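PDB 6SQ8: fatty acid CoA ligase from Marinactinospora thermotolerans, which belongs to the ANL superfamily of AMP-binding enzymes, with a large N-terminal part and a smaller C-terminal domain, and is modelled here with adenosine monophosphate. Local coordinates for residues A[92-97]-A[116-121]; A[45-50]-A[122-127]. All blocks are in the same frame, centred on the assembly; numbering follows the deposited sequence.

Interaction 1 (A[92-97]-A[116-121])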
loop_
_atom_site.group_PDB
_atom_site.type_symbol
_atom_site.label_atom_id
_atom_site.label_comp_id
_atom_site.label_asym_id
_atom_site.label_seq_id
_atom_site.Cartn_x
_atom_site.Cartn_y
_atom_site.Cartn_z
ATOM N N ALA A 92 -13.915 12.716 1.718
ATOM C CA ALA A 92 -13.231 12.313 0.491
ATOM C C ALA A 92 -14.144 12.506 -0.719
ATOM O O ALA A 92 -13.705 12.979 -1.759
ATOM C CB ALA A 92 -12.762 10.883 0.586
ATOM N N ILE A 93 -15.417 12.140 -0.573
ATOM C CA ILE A 93 -16.359 12.234 -1.686
ATOM C C ILE A 93 -16.463 13.704 -2.124
ATOM O O ILE A 93 -16.425 13.995 -3.305
ATOM C CB ILE A 93 -17.724 11.627 -1.308
ATOM C CG1 ILE A 93 -17.612 10.136 -0.974
ATOM C CG2 ILE A 93 -18.740 11.878 -2.411
ATOM C CD1 ILE A 93 -18.898 9.514 -0.484
ATOM N N ALA A 94 -16.574 14.611 -1.146
ATOM C CA ALA A 94 -16.764 16.051 -1.382
ATOM C C ALA A 94 -15.523 16.648 -2.051
ATOM O O ALA A 94 -15.623 17.321 -3.076
ATOM C CB ALA A 94 -17.063 16.747 -0.074
ATOM N N ALA A 95 -14.359 16.368 -1.453
ATOM C CA ALA A 95 -13.087 16.994 -1.820
ATOM C C ALA A 95 -12.639 16.548 -3.213
ATOM O O ALA A 95 -11.885 17.266 -3.864
ATOM C CB ALA A 95 -12.041 16.672 -0.787
ATOM N N ALA A 96 -13.100 15.374 -3.664
ATOM C CA ALA A 96 -12.615 14.774 -4.917
ATOM C C ALA A 96 -13.442 15.251 -6.112
ATOM O O ALA A 96 -13.147 14.859 -7.246
ATOM C CB ALA A 96 -12.660 13.269 -4.817
ATOM N N ASP A 97 -14.467 16.075 -5.847
ATOM C CA ASP A 97 -15.399 16.594 -6.869
ATOM C C ASP A 97 -16.115 15.410 -7.532
ATOM O O ASP A 97 -16.097 15.251 -8.745
ATOM C CB ASP A 97 -14.693 17.529 -7.863
ATOM C CG ASP A 97 -14.243 18.854 -7.252
ATOM O OD1 ASP A 97 -14.947 19.368 -6.353
ATOM O OD2 ASP A 97 -13.184 19.368 -7.666
ATOM N N GLU A 116 -26.346 10.658 4.011
ATOM C CA GLU A 116 -26.880 11.549 5.049
ATOM C C GLU A 116 -25.894 12.711 5.254
ATOM O O GLU A 116 -26.324 13.831 5.517
ATOM C CB GLU A 116 -27.161 10.796 6.361
ATOM N N ARG A 117 -24.586 12.447 5.093
ATOM C CA ARG A 117 -23.508 13.392 5.452
ATOM C C ARG A 117 -23.118 14.296 4.272
ATOM O O ARG A 117 -22.646 15.399 4.497
ATOM C CB ARG A 117 -22.265 12.643 5.954
ATOM C CG ARG A 117 -22.514 11.778 7.182
ATOM C CD ARG A 117 -21.311 11.653 8.102
ATOM N NE ARG A 117 -21.636 10.890 9.300
ATOM N N VAL A 118 -23.268 13.825 3.031
ATOM C CA VAL A 118 -22.789 14.575 1.863
ATOM C C VAL A 118 -23.744 14.330 0.688
ATOM O O VAL A 118 -24.282 13.229 0.530
ATOM C CB VAL A 118 -21.326 14.199 1.526
ATOM C CG1 VAL A 118 -21.183 12.813 0.918
ATOM C CG2 VAL A 118 -20.654 15.224 0.631
ATOM N N SER A 119 -23.964 15.366 -0.126
ATOM C CA SER A 119 -24.877 15.305 -1.262
ATOM C C SER A 119 -24.073 14.969 -2.522
ATOM O O SER A 119 -22.898 15.274 -2.588
ATOM C CB SER A 119 -25.648 16.606 -1.406
ATOM N N VAL A 120 -24.724 14.349 -3.511
ATOM C CA VAL A 120 -24.063 13.847 -4.719
ATOM C C VAL A 120 -25.084 13.801 -5.856
ATOM O O VAL A 120 -26.164 13.252 -5.695
ATOM C CB VAL A 120 -23.449 12.452 -4.478
ATOM C CG1 VAL A 120 -23.284 11.654 -5.772
ATOM C CG2 VAL A 120 -22.136 12.500 -3.728
ATOM N N PRO A 121 -24.774 14.354 -7.048
ATOM C CA PRO A 121 -25.711 14.345 -8.178
ATOM C C PRO A 121 -26.365 12.995 -8.520
ATOM O O PRO A 121 -27.575 12.919 -8.678
ATOM C CB PRO A 121 -24.823 14.774 -9.360
ATOM C CG PRO A 121 -23.766 15.662 -8.721
ATOM C CD PRO A 121 -23.503 15.035 -7.367
#
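I93, in the last turns of helix 86-95, meets two valines of the chain that leaves helix 108-117. Its CG2 branch does the touching. With CG1 beside the backbone N and anti to the carbonyl carbon (chi1 -62°), I93 CG2 stands anti to the N and comes 3.7 Å from V120 CG2 and 4.2 Å from V118 CG1. The I93 and V120 side chains cross at about a right angle. One residue on, A94 adds a lighter contact at the exposed margin, its CB 4.0 Å from V118 CG2. V118 thus divides its two methyls between neighbouring helix residues: chi1 of 72° sets CG1 between its own N and carbonyl carbon, near I93, and leaves CG2 for A94. Residues 118-120 are extended, which turns V118 and V120 to the helix while S119 between them points away. No hydrogen bond joins the segments, and together they bury a modest 146 Å².

Beyond A94 the helix finishes in a Schellman motif, with D97 at positive phi and D97 N bonded to A94 O at 3.3 Å. The peptide oxygens near this end have side-chain partners: I93 O is hydrogen-bonded to S98 OG, and A96 O is paired with H76 NE2. A92, A95 and A96 rest on F160 of strand 155-160, while R117 lies against V86 and A90, earlier on the same helix as I93. The C-terminal end of helix 86-95 therefore lies between F160 and the connection from helix 108-117 to strand 122-125, and D97, bonded through its backbone to G52, carries the chain on into strand 98-103.

Interaction 2 (A[45-50]-A[122-127]); sequences AGIPPG and VVLSLG
This is a small apolar contact, A45 and I47 against V122 and L124, where the loop between helix 28-44 and strand 52-56 packs on strand 122-125 of a five-stranded parallel sheet. A45, next to the end of the helix, meets both strand residues: its CB is 4.0 Å from V122 CG1 and 4.2 Å from L124 CD1. The other branch of V122, CG2, lies 3.7 Å from A45 O, so the valine straddles the side chain and the carbonyl of one residue. G46 then takes positive phi in a Schellman motif and turns the chain, and I47 returns to the strand. Its CB does not point straight at the strand, but the extended chain (chi2 169°) brings I47 CD1 tip to tip with L124 CD1 at 4.2 Å. L42 of helix 28-44 touches both I47 and L124, and A100 of strand 98-103 also lies against I47. Past the strand, L126 is the centre of an inverse gamma turn, and S125 OG also donates to G127 O at 2.6 Å.

V122 and L124 share backbone bonds with strand 98-103, which stands between their strand and 52-56, so the loop reaches past one strand to the next. A helix and its connecting loop laid over a parallel sheet in this way is the layered alpha/beta architecture of the N-terminal part of ANL enzymes.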
loop_
_atom_site.group_PDB
_atom_site.type_symbol
_atom_site.label_atom_id
_atom_site.label_comp_id
_atom_site.label_asym_id
_atom_site.label_seq_id
_atom_site.Cartn_x
_atom_site.Cartn_y
_atom_site.Cartn_z
ATOM N N ALA A 45 -25.780 8.252 -17.497
ATOM C CA ALA A 45 -26.284 8.824 -16.252
ATOM C C ALA A 45 -25.867 10.291 -16.098
ATOM O O ALA A 45 -26.196 10.923 -15.085
ATOM C CB ALA A 45 -25.804 7.998 -15.081
ATOM N N GLY A 46 -25.090 10.817 -17.058
ATOM C CA GLY A 46 -24.734 12.245 -17.133
ATOM C C GLY A 46 -23.501 12.650 -16.322
ATOM O O GLY A 46 -23.346 13.815 -15.957
ATOM N N ILE A 47 -22.643 11.674 -16.017
ATOM C CA ILE A 47 -21.355 11.885 -15.383
ATOM C C ILE A 47 -20.403 12.456 -16.431
ATOM O O ILE A 47 -20.052 11.770 -17.393
ATOM C CB ILE A 47 -20.833 10.565 -14.788
ATOM C CG1 ILE A 47 -21.840 9.910 -13.837
ATOM C CG2 ILE A 47 -19.493 10.791 -14.112
ATOM C CD1 ILE A 47 -21.489 8.497 -13.425
ATOM N N PRO A 48 -19.934 13.718 -16.271
ATOM C CA PRO A 48 -19.013 14.328 -17.230
ATOM C C PRO A 48 -17.537 13.997 -16.992
ATOM O O PRO A 48 -17.126 13.746 -15.858
ATOM C CB PRO A 48 -19.265 15.827 -16.997
ATOM C CG PRO A 48 -19.614 15.936 -15.507
ATOM C CD PRO A 48 -20.291 14.625 -15.167
ATOM N N PRO A 49 -16.697 14.004 -18.056
ATOM C CA PRO A 49 -15.268 13.687 -17.956
ATOM C C PRO A 49 -14.382 14.266 -16.833
ATOM O O PRO A 49 -13.547 13.550 -16.269
ATOM C CB PRO A 49 -14.765 14.245 -19.289
ATOM C CG PRO A 49 -15.867 13.870 -20.234
ATOM C CD PRO A 49 -17.115 14.223 -19.448
ATOM N N GLY A 50 -14.510 15.543 -16.498
ATOM C CA GLY A 50 -13.519 16.120 -15.570
ATOM C C GLY A 50 -13.602 15.608 -14.131
ATOM O O GLY A 50 -12.722 15.908 -13.325
ATOM N N VAL A 122 -25.554 11.947 -8.655
ATOM C CA VAL A 122 -26.002 10.658 -9.178
ATOM C C VAL A 122 -25.577 9.574 -8.184
ATOM O O VAL A 122 -24.461 9.571 -7.701
ATOM C CB VAL A 122 -25.410 10.393 -10.576
ATOM C CG1 VAL A 122 -25.944 9.125 -11.208
ATOM C CG2 VAL A 122 -25.610 11.579 -11.509
ATOM N N VAL A 123 -26.489 8.654 -7.886
ATOM C CA VAL A 123 -26.231 7.561 -6.961
ATOM C C VAL A 123 -26.632 6.262 -7.657
ATOM O O VAL A 123 -27.792 6.053 -7.915
ATOM C CB VAL A 123 -26.967 7.748 -5.619
ATOM C CG1 VAL A 123 -26.827 6.529 -4.738
ATOM C CG2 VAL A 123 -26.468 8.968 -4.858
ATOM N N LEU A 124 -25.638 5.416 -7.942
ATOM C CA LEU A 124 -25.781 4.178 -8.720
ATOM C C LEU A 124 -25.299 2.972 -7.906
ATOM O O LEU A 124 -24.504 3.114 -6.964
ATOM C CB LEU A 124 -24.972 4.317 -10.004
ATOM C CG LEU A 124 -25.254 5.571 -10.823
ATOM C CD1 LEU A 124 -24.258 5.725 -11.957
ATOM C CD2 LEU A 124 -26.662 5.552 -11.384
ATOM N N SER A 125 -25.786 1.779 -8.261
ATOM C CA SER A 125 -25.481 0.576 -7.504
ATOM C C SER A 125 -25.229 -0.589 -8.454
ATOM O O SER A 125 -25.846 -0.691 -9.506
ATOM C CB SER A 125 -26.572 0.262 -6.518
ATOM O OG SER A 125 -27.705 -0.284 -7.179
ATOM N N LEU A 126 -24.307 -1.464 -8.058
ATOM C CA LEU A 126 -23.985 -2.672 -8.804
ATOM C C LEU A 126 -24.957 -3.774 -8.374
ATOM O O LEU A 126 -24.646 -4.614 -7.530
ATOM C CB LEU A 126 -22.535 -3.054 -8.506
ATOM C CG LEU A 126 -21.497 -2.649 -9.550
ATOM C CD1 LEU A 126 -21.720 -1.232 -10.060
ATOM C CD2 LEU A 126 -20.092 -2.814 -8.976
ATOM N N GLY A 127 -26.153 -3.737 -8.969
ATOM C CA GLY A 127 -27.231 -4.662 -8.653
ATOM C C GLY A 127 -28.361 -3.957 -7.913
ATOM O O GLY A 127 -28.173 -2.839 -7.443
#

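The two interactions use successive pieces of one chain: 116-121 serves interaction 1 and 122-127 serves interaction 2, with centres about 13 Å apart. Both are partly buried, similar in size, without hydrogen bonds across the segments and carried by apolar side chains. In interaction 1 the valines of an extended connection meet a helical flank, with one exposed participant, A94; interaction 2 sets a sheet strand against a loop, has no exposed participant and engages a backbone carbonyl as well as side chains. Each involves the end of a helix finished by a Schellman motif, and the backbone bonding of D97 with G52 links the chain leading from these helices into the adjacent parallel strands 98-103 and 52-56.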